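Local coordinates for protein putative acetylornithine deacetylase (Sulfolobus tokodaii, PDB 3VPB) that probably joins glutamate through its amino group to the C-terminal glutamate of the carrier protein LysW, using ATP, in arginine biosynthesis, at residues L5-D8 against E13-L16; N24-D29 against K271-I276; E97-P102 against V226-G231; I236-H241 against Y246-L251. All coordinates share one frame; numbering follows the deposited sequence.

Overall arrangement
Contacts 1 and 2 belong to one region: both reach the parallel sheet through its neighbouring strands 2-7 and 27-32, and they touch where Leu5 N lies 2.9 Å from Asp29 O, a probable hydrogen bond. Contacts 3 and 4 lie on the other side of the chain's centre from contact 1, within the ATP-grasp region, and meet through Pro100 and Val248. Contact 4 is the large buried one, a strand pair that carries metals and nucleotide; contact 1 is buried but slight, contact 2 fastens the last helix to the N-terminal part, and contact 3 reaches the surface. Methyl and methylene groups make contacts 1 to 3, in contact 1 also against a carbonyl oxygen and in contact 2 against an amide, whereas backbone hydrogen bonds and metal ligation dominate contact 4.

Contact 1. Residues L5-D8 against E13-L16; sequences LIVD and EEKL
Leu5 CD2 stands 3.9 Å from Glu14 O, a methyl group against the flat backbone carbonyl of the helix; it is tilted off the peptide plane, neither in that plane nor squarely over it. The other flat group of Glu14, its carboxylate, takes no part across the contact. What touches Val7 is the methylene nearer the backbone, with Glu14 CG 4.0 Å from Val7 CG1, and the two side chains run antiparallel alongside each other. A bend at chi2 (70°) turns the acid group off the line of the chain, and its OE2 is gripped by salt bridges to Arg11 and Arg53, which probably fix its rotation. The pairing joins strand 2-7 to helix 12-23, the first two elements of a beta-alpha-beta unit completed by strand 27-32, in the Rossmann-like pre-ATP-grasp part of the chain. The interface is thin, 105 Å² in all, and the nearest CA atoms, those of Val7 and Glu14, are 7.6 Å apart. On the same helix, Glu13 OE1 accepts hydrogen bonds from the backbone N atoms of Phe257 and Lys258, two residues inferred to bind substrate, while Lys15 packs on Glu23 of the LysW chain.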
loop_
_atom_site.group_PDB
_atom_site.type_symbol
_atom_site.label_atom_id
_atom_site.label_comp_id
_atom_site.label_asym_id
_atom_site.label_seq_id
_atom_site.Cartn_x
_atom_site.Cartn_y
_atom_site.Cartn_z
ATOM N N LEU B 5 12.299 8.567 28.312
ATOM C CA LEU B 5 12.565 7.422 27.464
ATOM C C LEU B 5 11.353 7.290 26.545
ATOM O O LEU B 5 10.258 7.120 27.025
ATOM C CB LEU B 5 12.753 6.160 28.335
ATOM C CG LEU B 5 12.962 4.768 27.692
ATOM C CD1 LEU B 5 14.235 4.763 26.821
ATOM C CD2 LEU B 5 13.073 3.673 28.789
ATOM N N ILE B 6 11.574 7.453 25.239
ATOM C CA ILE B 6 10.510 7.544 24.261
ATOM C C ILE B 6 10.409 6.176 23.597
ATOM O O ILE B 6 11.382 5.680 23.035
ATOM C CB ILE B 6 10.861 8.619 23.179
ATOM C CG1 ILE B 6 10.945 10.022 23.793
ATOM C CG2 ILE B 6 9.874 8.558 21.990
ATOM C CD1 ILE B 6 9.585 10.537 24.359
ATOM N N VAL B 7 9.229 5.557 23.649
ATOM C CA VAL B 7 9.106 4.168 23.197
ATOM C C VAL B 7 7.812 3.992 22.389
ATOM O O VAL B 7 6.927 4.850 22.448
ATOM C CB VAL B 7 9.076 3.191 24.414
ATOM C CG1 VAL B 7 10.324 3.405 25.315
ATOM C CG2 VAL B 7 7.773 3.341 25.239
ATOM N N ASP B 8 7.724 2.918 21.606
ATOM C CA ASP B 8 6.418 2.490 21.092
ATOM C C ASP B 8 6.146 1.040 21.470
ATOM O O ASP B 8 5.131 0.717 22.105
ATOM C CB ASP B 8 6.208 2.794 19.582
ATOM C CG ASP B 8 7.311 2.249 18.671
ATOM O OD1 ASP B 8 7.306 2.614 17.453
ATOM O OD2 ASP B 8 8.169 1.461 19.117
ATOM N N GLU B 13 15.590 -4.399 25.104
ATOM C CA GLU B 13 16.502 -3.269 25.103
ATOM C C GLU B 13 15.916 -2.098 25.905
ATOM O O GLU B 13 16.614 -1.464 26.685
ATOM C CB GLU B 13 16.793 -2.816 23.670
ATOM C CG GLU B 13 17.827 -3.678 22.906
ATOM C CD GLU B 13 17.264 -4.942 22.264
ATOM O OE1 GLU B 13 18.040 -5.614 21.544
ATOM O OE2 GLU B 13 16.072 -5.264 22.459
ATOM N N GLU B 14 14.645 -1.791 25.672
ATOM C CA GLU B 14 14.005 -0.696 26.396
ATOM C C GLU B 14 13.886 -0.993 27.892
ATOM O O GLU B 14 14.080 -0.102 28.721
ATOM C CB GLU B 14 12.649 -0.353 25.793
ATOM C CG GLU B 14 12.764 0.374 24.446
ATOM C CD GLU B 14 13.275 -0.528 23.304
ATOM O OE1 GLU B 14 12.772 -1.661 23.148
ATOM O OE2 GLU B 14 14.174 -0.097 22.560
ATOM N N LYS B 15 13.593 -2.246 28.225
ATOM C CA LYS B 15 13.502 -2.659 29.632
ATOM C C LYS B 15 14.829 -2.493 30.334
ATOM O O LYS B 15 14.890 -1.976 31.474
ATOM C CB LYS B 15 13.023 -4.102 29.729
ATOM C CG LYS B 15 11.577 -4.251 29.346
ATOM C CD LYS B 15 11.139 -5.712 29.437
ATOM C CE LYS B 15 11.816 -6.552 28.384
ATOM N NZ LYS B 15 11.925 -7.967 28.848
ATOM N N LEU B 16 15.891 -2.905 29.648
ATOM C CA LEU B 16 17.249 -2.789 30.179
ATOM C C LEU B 16 17.656 -1.320 30.362
ATOM O O LEU B 16 18.347 -0.984 31.331
ATOM C CB LEU B 16 18.263 -3.533 29.293
ATOM C CG LEU B 16 18.211 -5.071 29.271
ATOM C CD1 LEU B 16 19.194 -5.602 28.242
ATOM C CD2 LEU B 16 18.511 -5.706 30.654
#

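Contact 2. Residues N24-D29 against K271-I276; sequences NKVQYD and KLVEYI
Val273 CG1 is the methyl on which this contact turns, lying against both Asn24 and Val26. Its nearest neighbour is Asn24 CB at 3.8 Å, and it lies above the plane of the Asn24 amide, 4.0 Å from Asn24 CG and displaced to the CB and ND2 side. From the loop leading into strand 27-32, Val26 CG2 meets Val273 CG1 tip to tip at 4.1 Å. Val273 extends this branch from its helix into the angle between the two partners, a direction set by a chi1 of 169° that holds CG1 opposite the backbone N. One shell out, the amide is held in place by its polar end: Asn24 ND2 donates to Ala20 O and to Gln270 OE1, the second bond tying it to the same helix that carries Val273. The turn linking Asn24 to Val26 is a Schellman motif that ends helix 12-23, with Lys25 at positive phi as the C-prime residue and Val26 N bonded back to Leu21 O. It brings the pre-ATP-grasp part against helix 268-280, which follows some 240 residues later in the ATP-grasp range. Further out, Val273 packs on Ala20 and Val26 on Leu21 and Val3, while Lys277 NZ bonds Asn24 O.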
loop_
_atom_site.group_PDB
_atom_site.type_symbol
_atom_site.label_atom_id
_atom_site.label_comp_id
_atom_site.label_asym_id
_atom_site.label_seq_id
_atom_site.Cartn_x
_atom_site.Cartn_y
_atom_site.Cartn_z
ATOM N N ASN B 24 20.848 3.583 38.468
ATOM C CA ASN B 24 21.783 4.698 38.575
ATOM C C ASN B 24 21.146 5.975 39.141
ATOM O O ASN B 24 21.750 7.053 39.068
ATOM C CB ASN B 24 22.446 4.970 37.213
ATOM C CG ASN B 24 23.392 3.839 36.792
ATOM O OD1 ASN B 24 24.594 3.903 37.036
ATOM N ND2 ASN B 24 22.847 2.800 36.177
ATOM N N LYS B 25 19.920 5.838 39.663
ATOM C CA LYS B 25 19.209 6.901 40.405
ATOM C C LYS B 25 18.928 8.122 39.535
ATOM O O LYS B 25 19.007 9.278 39.985
ATOM C CB LYS B 25 19.977 7.308 41.689
ATOM C CG LYS B 25 20.350 6.119 42.598
ATOM C CD LYS B 25 19.132 5.302 43.047
ATOM C CE LYS B 25 18.746 5.575 44.511
ATOM N NZ LYS B 25 17.870 6.774 44.694
ATOM N N VAL B 26 18.609 7.855 38.275
ATOM C CA VAL B 26 18.293 8.926 37.337
ATOM C C VAL B 26 16.785 9.084 37.294
ATOM O O VAL B 26 16.075 8.117 37.025
ATOM C CB VAL B 26 18.849 8.608 35.915
ATOM C CG1 VAL B 26 18.428 9.666 34.913
ATOM C CG2 VAL B 26 20.367 8.466 35.946
ATOM N N GLN B 27 16.286 10.293 37.556
ATOM C CA GLN B 27 14.847 10.561 37.452
ATOM C C GLN B 27 14.456 10.405 35.991
ATOM O O GLN B 27 15.061 11.017 35.141
ATOM C CB GLN B 27 14.513 12.011 37.809
ATOM C CG GLN B 27 15.050 12.561 39.102
ATOM C CD GLN B 27 14.805 14.071 39.184
ATOM O OE1 GLN B 27 15.739 14.863 39.348
ATOM N NE2 GLN B 27 13.539 14.475 39.039
ATOM N N TYR B 28 13.432 9.620 35.685
ATOM C CA TYR B 28 13.040 9.535 34.280
ATOM C C TYR B 28 11.537 9.218 34.169
ATOM O O TYR B 28 10.959 8.655 35.086
ATOM C CB TYR B 28 13.861 8.450 33.562
ATOM C CG TYR B 28 13.418 7.029 33.911
ATOM C CD1 TYR B 28 13.784 6.428 35.124
ATOM C CD2 TYR B 28 12.602 6.302 33.038
ATOM C CE1 TYR B 28 13.359 5.108 35.438
ATOM C CE2 TYR B 28 12.173 5.011 33.350
ATOM C CZ TYR B 28 12.544 4.430 34.540
ATOM O OH TYR B 28 12.117 3.154 34.815
ATOM N N ASP B 29 10.932 9.602 33.054
ATOM C CA ASP B 29 9.555 9.178 32.696
ATOM C C ASP B 29 9.649 8.391 31.409
ATOM O O ASP B 29 10.617 8.518 30.663
ATOM C CB ASP B 29 8.656 10.392 32.423
ATOM C CG ASP B 29 8.414 11.259 33.656
ATOM O OD1 ASP B 29 8.252 12.480 33.483
ATOM O OD2 ASP B 29 8.362 10.725 34.775
ATOM N N LYS B 271 26.401 1.402 30.096
ATOM C CA LYS B 271 27.339 2.316 29.428
ATOM C C LYS B 271 26.640 3.562 28.887
ATOM O O LYS B 271 27.173 4.668 28.957
ATOM C CB LYS B 271 28.104 1.603 28.303
ATOM C CG LYS B 271 28.991 0.457 28.808
ATOM C CD LYS B 271 30.180 1.047 29.595
ATOM C CE LYS B 271 31.025 -0.053 30.234
ATOM N NZ LYS B 271 31.732 -0.839 29.176
ATOM N N LEU B 272 25.448 3.374 28.343
ATOM C CA LEU B 272 24.655 4.512 27.846
ATOM C C LEU B 272 24.286 5.483 28.981
ATOM O O LEU B 272 24.466 6.704 28.859
ATOM C CB LEU B 272 23.351 3.990 27.196
ATOM C CG LEU B 272 22.424 5.099 26.659
ATOM C CD1 LEU B 272 23.084 5.940 25.589
ATOM C CD2 LEU B 272 21.137 4.466 26.146
ATOM N N VAL B 273 23.762 4.936 30.075
ATOM C CA VAL B 273 23.274 5.764 31.190
ATOM C C VAL B 273 24.484 6.479 31.797
ATOM O O VAL B 273 24.428 7.674 32.092
ATOM C CB VAL B 273 22.483 4.943 32.227
ATOM C CG1 VAL B 273 22.226 5.769 33.485
ATOM C CG2 VAL B 273 21.135 4.533 31.634
ATOM N N GLU B 274 25.598 5.767 31.918
ATOM C CA GLU B 274 26.832 6.417 32.395
ATOM C C GLU B 274 27.239 7.585 31.519
ATOM O O GLU B 274 27.584 8.667 32.039
ATOM C CB GLU B 274 27.972 5.407 32.457
ATOM C CG GLU B 274 27.855 4.479 33.641
ATOM C CD GLU B 274 28.924 3.388 33.665
ATOM O OE1 GLU B 274 28.986 2.648 34.676
ATOM O OE2 GLU B 274 29.696 3.265 32.688
ATOM N N TYR B 275 27.241 7.372 30.201
ATOM C CA TYR B 275 27.560 8.427 29.246
ATOM C C TYR B 275 26.642 9.650 29.412
ATOM O O TYR B 275 27.113 10.784 29.401
ATOM C CB TYR B 275 27.471 7.894 27.814
ATOM C CG TYR B 275 27.608 8.950 26.753
ATOM C CD1 TYR B 275 28.872 9.412 26.358
ATOM C CD2 TYR B 275 26.479 9.506 26.147
ATOM C CE1 TYR B 275 29.012 10.393 25.351
ATOM C CE2 TYR B 275 26.609 10.482 25.163
ATOM C CZ TYR B 275 27.875 10.921 24.777
ATOM O OH TYR B 275 27.985 11.893 23.815
ATOM N N ILE B 276 25.351 9.404 29.561
ATOM C CA ILE B 276 24.359 10.481 29.721
ATOM C C ILE B 276 24.625 11.274 31.002
ATOM O O ILE B 276 24.651 12.501 30.975
ATOM C CB ILE B 276 22.922 9.907 29.676
ATOM C CG1 ILE B 276 22.607 9.477 28.239
ATOM C CG2 ILE B 276 21.853 10.921 30.134
ATOM C CD1 ILE B 276 21.441 8.457 28.208
#

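Contact 3. Residues E97-P102 against V226-G231; sequences EGIPIP and VSIVHG
Ile228 pushes its CD1 methyl between Glu97 and Ile99, and that one atom makes the closest approach to both. Its distances are 3.5 Å from Ile228 CD1 to Glu97 CB and again 3.5 Å from Ile228 CD1 to Ile99 CG1, snug values for aliphatic carbons. The long arm of Ile228 is extended at chi2 (158°), which carries CD1 well out from the helix. Glu97 behaves here as a hydrocarbon: its CG lies 3.8 Å from Ile228 CG1 and 3.9 Å from Ile228 CG2. A chi1 of -47° lays that CG beside the isoleucine, and the bend at chi2 (-84°) then turns the carboxylate. Ile99 offers the flank of its CG1, and both it and Glu97 lie alongside Ile228 with their chains directed against its own. Cut back to an alanine, position 228 would probably leave a gap between the Glu97 methylenes and Ile99 CG1, with the Glu97 chain freer to turn. Beyond the touching residues, Ile99 also packs on Val248, and a probable hydrogen bond between Pro100 O and Val248 N sets the loop beside strand 245-252. The loop at 97-99 leaves helix 87-96 through a Schellman motif, Gly98 being the C-prime residue and Ile99 N bonding to Leu94 O, and this capped end is docked on the last turn of another helix, 216-229, within the ATP-grasp fold.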
loop_
_atom_site.group_PDB
_atom_site.type_symbol
_atom_site.label_atom_id
_atom_site.label_comp_id
_atom_site.label_asym_id
_atom_site.label_seq_id
_atom_site.Cartn_x
_atom_site.Cartn_y
_atom_site.Cartn_z
ATOM N N GLU B 97 33.535 11.334 2.175
ATOM C CA GLU B 97 34.656 11.493 3.105
ATOM C C GLU B 97 35.685 10.359 3.013
ATOM O O GLU B 97 36.592 10.275 3.841
ATOM C CB GLU B 97 34.150 11.585 4.533
ATOM C CG GLU B 97 32.983 12.524 4.747
ATOM C CD GLU B 97 33.396 13.964 4.932
ATOM O OE1 GLU B 97 33.785 14.610 3.935
ATOM O OE2 GLU B 97 33.303 14.460 6.076
ATOM N N GLY B 98 35.557 9.496 2.006
ATOM C CA GLY B 98 36.553 8.456 1.756
ATOM C C GLY B 98 36.451 7.216 2.639
ATOM O O GLY B 98 37.429 6.464 2.775
ATOM N N ILE B 99 35.287 6.990 3.244
ATOM C CA ILE B 99 35.021 5.730 3.918
ATOM C C ILE B 99 34.596 4.710 2.869
ATOM O O ILE B 99 33.774 5.015 2.014
ATOM C CB ILE B 99 33.954 5.891 5.004
ATOM C CG1 ILE B 99 34.541 6.603 6.213
ATOM C CG2 ILE B 99 33.342 4.544 5.410
ATOM C CD1 ILE B 99 35.451 5.739 7.062
ATOM N N PRO B 100 35.166 3.495 2.921
ATOM C CA PRO B 100 34.848 2.512 1.887
ATOM C C PRO B 100 33.439 1.980 2.113
ATOM O O PRO B 100 33.044 1.721 3.259
ATOM C CB PRO B 100 35.907 1.418 2.120
ATOM C CG PRO B 100 36.161 1.512 3.590
ATOM C CD PRO B 100 36.205 2.995 3.840
ATOM N N ILE B 101 32.670 1.922 1.028
ATOM C CA ILE B 101 31.300 1.422 1.054
ATOM C C ILE B 101 31.207 0.440 -0.080
ATOM O O ILE B 101 32.058 0.430 -0.978
ATOM C CB ILE B 101 30.252 2.593 0.865
ATOM C CG1 ILE B 101 30.394 3.213 -0.541
ATOM C CG2 ILE B 101 30.371 3.596 2.043
ATOM C CD1 ILE B 101 29.252 4.174 -0.979
ATOM N N PRO B 102 30.178 -0.423 -0.080
ATOM C CA PRO B 102 30.144 -1.309 -1.245
ATOM C C PRO B 102 29.974 -0.526 -2.542
ATOM O O PRO B 102 29.307 0.511 -2.556
ATOM C CB PRO B 102 28.892 -2.167 -1.005
ATOM C CG PRO B 102 28.643 -2.071 0.486
ATOM C CD PRO B 102 29.067 -0.660 0.849
ATOM N N VAL B 226 31.297 6.859 12.258
ATOM C CA VAL B 226 30.432 7.480 13.262
ATOM C C VAL B 226 30.657 8.987 13.420
ATOM O O VAL B 226 29.711 9.731 13.714
ATOM C CB VAL B 226 30.586 6.785 14.628
ATOM C CG1 VAL B 226 29.665 7.420 15.643
ATOM C CG2 VAL B 226 30.267 5.295 14.487
ATOM N N SER B 227 31.904 9.426 13.275
ATOM C CA SER B 227 32.212 10.838 13.389
ATOM C C SER B 227 31.661 11.607 12.206
ATOM O O SER B 227 31.251 12.756 12.357
ATOM C CB SER B 227 33.714 11.061 13.498
ATOM O OG SER B 227 34.210 10.476 14.689
ATOM N N ILE B 228 31.655 10.983 11.031
ATOM C CA ILE B 228 31.095 11.625 9.842
ATOM C C ILE B 228 29.600 11.906 10.028
ATOM O O ILE B 228 29.112 12.976 9.662
ATOM C CB ILE B 228 31.348 10.770 8.572
ATOM C CG1 ILE B 228 32.819 10.878 8.164
ATOM C CG2 ILE B 228 30.472 11.225 7.391
ATOM C CD1 ILE B 228 33.262 9.694 7.309
ATOM N N VAL B 229 28.879 10.943 10.602
ATOM C CA VAL B 229 27.422 11.060 10.712
ATOM C C VAL B 229 26.972 11.684 12.033
ATOM O O VAL B 229 25.808 12.029 12.187
ATOM C CB VAL B 229 26.692 9.699 10.493
ATOM C CG1 VAL B 229 27.061 9.082 9.149
ATOM C CG2 VAL B 229 26.992 8.750 11.629
ATOM N N HIS B 230 27.900 11.812 12.981
ATOM C CA HIS B 230 27.658 12.423 14.295
ATOM C C HIS B 230 26.669 11.715 15.232
ATOM O O HIS B 230 25.992 12.365 16.021
ATOM C CB HIS B 230 27.323 13.916 14.154
ATOM C CG HIS B 230 28.447 14.723 13.585
ATOM N ND1 HIS B 230 28.420 15.242 12.309
ATOM C CD2 HIS B 230 29.642 15.079 14.111
ATOM C CE1 HIS B 230 29.547 15.889 12.074
ATOM N NE2 HIS B 230 30.303 15.815 13.155
ATOM N N GLY B 231 26.585 10.392 15.159
ATOM C CA GLY B 231 25.696 9.664 16.076
ATOM C C GLY B 231 26.253 9.569 17.489
ATOM O O GLY B 231 27.438 9.341 17.668
#

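Contact 4. Residues I236-H241 against Y246-L251; sequences IDILEH and YVVNEL. With MG (magnesium ion), chain N; ZN (zinc ion), chain O; ADP (adenosine-5'-diphosphate), chain L.
The side chains of Asp237 and Glu250 lie side by side and point the same way, their carboxylate planes 87° apart. Asp237 OD2 and Glu250 OE1 come within 3.0 Å of each other because both ligate the magnesium ion, each at 2.1 Å. Asp237 OD2 also takes a hydrogen bond from Arg192 NH1, and OD1 a salt bridge from Arg178. Glu250 OE1 bridges on to the zinc ion, which Glu250 OE2 binds at 2.4 Å and Asn252 shares. ADP supplies O2A and O2B to the magnesium ion and O1B to the zinc ion, with a water on each. Glu250 CG stands between the backbone N and the carbonyl carbon (chi1 66°), and the extended chain beyond it carries the carboxylate to the metals. Strands 233-241 and 245-252 form an antiparallel hairpin of the ATP-grasp fold, broken by a classic beta bulge: Asn249 and Glu250 both face Asp237, whose O accepts from Asn249 N at 2.9 Å and weakly from Glu250 N. Leu239 crosses Asn249, and its CD1 lies over a face of the adenine, 3.7 Å from ADP C6. Asn249 OD1 takes a hydrogen bond from Lys127 NZ while its ND2 donates to a water and, weakly, to ADP O1A. With an alanine at Asn249, Lys127 would probably lose a mate, the water between Asp237 OD2 and this side chain its donor, and ADP O1A its weak bond. Across the sheet, Ile238 CG2 meets Tyr246 CD1 at 3.7 Å, and Glu240, held by Arg175 and Lys173, runs alongside the Tyr246 ring, whose OH bonds Asp215.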
loop_
_atom_site.group_PDB
_atom_site.type_symbol
_atom_site.label_atom_id
_atom_site.label_comp_id
_atom_site.label_asym_id
_atom_site.label_seq_id
_atom_site.Cartn_x
_atom_site.Cartn_y
_atom_site.Cartn_z
ATOM N N ILE B 236 26.886 -0.008 13.780
ATOM C CA ILE B 236 27.518 0.030 12.478
ATOM C C ILE B 236 27.646 -1.411 11.992
ATOM O O ILE B 236 28.038 -2.312 12.770
ATOM C CB ILE B 236 28.940 0.648 12.535
ATOM C CG1 ILE B 236 28.982 1.948 13.349
ATOM C CG2 ILE B 236 29.458 0.944 11.117
ATOM C CD1 ILE B 236 29.061 1.799 14.924
ATOM N N ASP B 237 27.295 -1.620 10.719
ATOM C CA ASP B 237 27.439 -2.909 10.064
ATOM C C ASP B 237 28.640 -2.816 9.127
ATOM O O ASP B 237 28.733 -1.899 8.291
ATOM C CB ASP B 237 26.208 -3.272 9.197
ATOM C CG ASP B 237 24.935 -3.531 9.992
ATOM O OD1 ASP B 237 24.791 -3.091 11.142
ATOM O OD2 ASP B 237 24.022 -4.209 9.425
ATOM N N ILE B 238 29.547 -3.786 9.248
ATOM C CA ILE B 238 30.715 -3.850 8.364
ATOM C C ILE B 238 30.831 -5.211 7.658
ATOM O O ILE B 238 30.551 -6.257 8.241
ATOM C CB ILE B 238 32.002 -3.501 9.159
ATOM C CG1 ILE B 238 32.010 -1.993 9.429
ATOM C CG2 ILE B 238 33.283 -3.952 8.397
ATOM C CD1 ILE B 238 32.990 -1.556 10.497
ATOM N N LEU B 239 31.178 -5.158 6.368
ATOM C CA LEU B 239 31.407 -6.337 5.552
ATOM C C LEU B 239 32.895 -6.464 5.275
ATOM O O LEU B 239 33.633 -5.459 5.262
ATOM C CB LEU B 239 30.659 -6.243 4.217
ATOM C CG LEU B 239 29.133 -6.172 4.338
ATOM C CD1 LEU B 239 28.530 -5.627 3.045
ATOM C CD2 LEU B 239 28.622 -7.559 4.696
ATOM N N GLU B 240 33.341 -7.695 5.042
ATOM C CA GLU B 240 34.782 -7.947 4.825
ATOM C C GLU B 240 34.990 -8.381 3.385
ATOM O O GLU B 240 34.452 -9.431 2.962
ATOM C CB GLU B 240 35.284 -9.024 5.785
ATOM C CG GLU B 240 35.143 -8.614 7.254
ATOM C CD GLU B 240 35.148 -9.802 8.194
ATOM O OE1 GLU B 240 34.120 -10.512 8.296
ATOM O OE2 GLU B 240 36.180 -10.022 8.857
ATOM N N HIS B 241 35.686 -7.536 2.629
ATOM C CA HIS B 241 35.927 -7.760 1.205
ATOM C C HIS B 241 37.268 -8.465 1.048
ATOM O O HIS B 241 38.254 -8.039 1.662
ATOM C CB HIS B 241 35.951 -6.424 0.445
ATOM C CG HIS B 241 35.903 -6.578 -1.043
ATOM N ND1 HIS B 241 37.012 -6.906 -1.796
ATOM C CD2 HIS B 241 34.875 -6.464 -1.917
ATOM C CE1 HIS B 241 36.676 -6.964 -3.070
ATOM N NE2 HIS B 241 35.382 -6.714 -3.170
ATOM N N TYR B 246 37.842 -3.932 5.183
ATOM C CA TYR B 246 36.587 -3.531 5.837
ATOM C C TYR B 246 35.836 -2.496 5.002
ATOM O O TYR B 246 36.399 -1.480 4.576
ATOM C CB TYR B 246 36.820 -2.989 7.241
ATOM C CG TYR B 246 37.426 -3.991 8.202
ATOM C CD1 TYR B 246 36.787 -5.204 8.453
ATOM C CD2 TYR B 246 38.626 -3.716 8.866
ATOM C CE1 TYR B 246 37.334 -6.146 9.348
ATOM C CE2 TYR B 246 39.182 -4.651 9.773
ATOM C CZ TYR B 246 38.519 -5.853 10.000
ATOM O OH TYR B 246 39.037 -6.777 10.870
ATOM N N VAL B 247 34.556 -2.766 4.805
ATOM C CA VAL B 247 33.678 -1.925 4.000
ATOM C C VAL B 247 32.471 -1.628 4.882
ATOM O O VAL B 247 31.860 -2.556 5.421
ATOM C CB VAL B 247 33.265 -2.692 2.701
ATOM C CG1 VAL B 247 32.377 -1.856 1.848
ATOM C CG2 VAL B 247 34.485 -3.068 1.864
ATOM N N VAL B 248 32.113 -0.353 5.028
ATOM C CA VAL B 248 30.943 -0.002 5.845
ATOM C C VAL B 248 29.675 -0.180 5.022
ATOM O O VAL B 248 29.533 0.400 3.930
ATOM C CB VAL B 248 31.034 1.436 6.415
ATOM C CG1 VAL B 248 29.807 1.739 7.289
ATOM C CG2 VAL B 248 32.310 1.582 7.228
ATOM N N ASN B 249 28.770 -1.006 5.538
ATOM C CA ASN B 249 27.519 -1.294 4.878
ATOM C C ASN B 249 26.363 -0.396 5.323
ATOM O O ASN B 249 25.541 0.011 4.499
ATOM C CB ASN B 249 27.180 -2.759 5.120
ATOM C CG ASN B 249 26.006 -3.234 4.311
ATOM O OD1 ASN B 249 25.778 -2.788 3.189
ATOM N ND2 ASN B 249 25.256 -4.171 4.879
ATOM N N GLU B 250 26.244 -0.138 6.622
ATOM C CA GLU B 250 25.201 0.782 7.106
ATOM C C GLU B 250 25.469 1.204 8.535
ATOM O O GLU B 250 26.331 0.638 9.201
ATOM C CB GLU B 250 23.808 0.171 7.018
ATOM C CG GLU B 250 23.591 -1.022 7.953
ATOM C CD GLU B 250 22.129 -1.210 8.305
ATOM O OE1 GLU B 250 21.785 -2.283 8.876
ATOM O OE2 GLU B 250 21.335 -0.263 8.048
ATOM N N LEU B 251 24.711 2.194 8.988
ATOM C CA LEU B 251 24.663 2.563 10.395
ATOM C C LEU B 251 23.229 2.542 10.840
ATOM O O LEU B 251 22.342 2.664 10.011
ATOM C CB LEU B 251 25.263 3.963 10.626
ATOM C CG LEU B 251 26.800 4.011 10.579
ATOM C CD1 LEU B 251 27.296 4.283 9.164
ATOM C CD2 LEU B 251 27.362 5.021 11.549
HETATM MG MG MG N . 22.041 -4.353 8.840
HETATM ZN ZN ZN O . 19.780 -1.655 9.232
HETATM P PB ADP L . 19.379 -3.979 7.183
HETATM O O1B ADP L . 19.272 -2.551 7.568
HETATM O O2B ADP L . 20.098 -4.884 8.169
HETATM O O3B ADP L . 18.117 -4.611 6.669
HETATM P PA ADP L . 21.786 -4.437 5.619
HETATM O O1A ADP L . 22.265 -3.623 4.422
HETATM O O2A ADP L . 22.531 -4.479 6.935
HETATM O O3A ADP L . 20.266 -3.959 5.836
HETATM O "O5'" ADP L . 21.622 -5.940 5.075
HETATM C "C5'" ADP L . 21.223 -7.040 5.892
HETATM C "C4'" ADP L . 22.164 -8.209 5.672
HETATM O "O4'" ADP L . 22.231 -8.491 4.270
HETATM C "C3'" ADP L . 23.593 -7.844 6.087
HETATM O "O3'" ADP L . 23.826 -8.168 7.463
HETATM C "C2'" ADP L . 24.434 -8.701 5.171
HETATM O "O2'" ADP L . 24.531 -10.036 5.685
HETATM C "C1'" ADP L . 23.595 -8.755 3.922
HETATM N N9 ADP L . 24.033 -7.728 2.956
HETATM C C8 ADP L . 23.477 -6.511 2.727
HETATM N N7 ADP L . 24.142 -5.908 1.731
HETATM C C5 ADP L . 25.118 -6.742 1.319
HETATM C C6 ADP L . 26.196 -6.708 0.324
HETATM N N6 ADP L . 26.331 -5.636 -0.481
HETATM N N1 ADP L . 26.984 -7.815 0.182
HETATM C C2 ADP L . 26.850 -8.898 0.956
HETATM N N3 ADP L . 25.894 -8.969 1.917
HETATM C C4 ADP L . 25.039 -7.931 2.125
HETATM O O HOH W 1 25.588 -5.564 7.109
HETATM O O HOH W 2 22.469 -6.418 9.137
HETATM O O HOH W 3 18.164 -0.315 9.224
#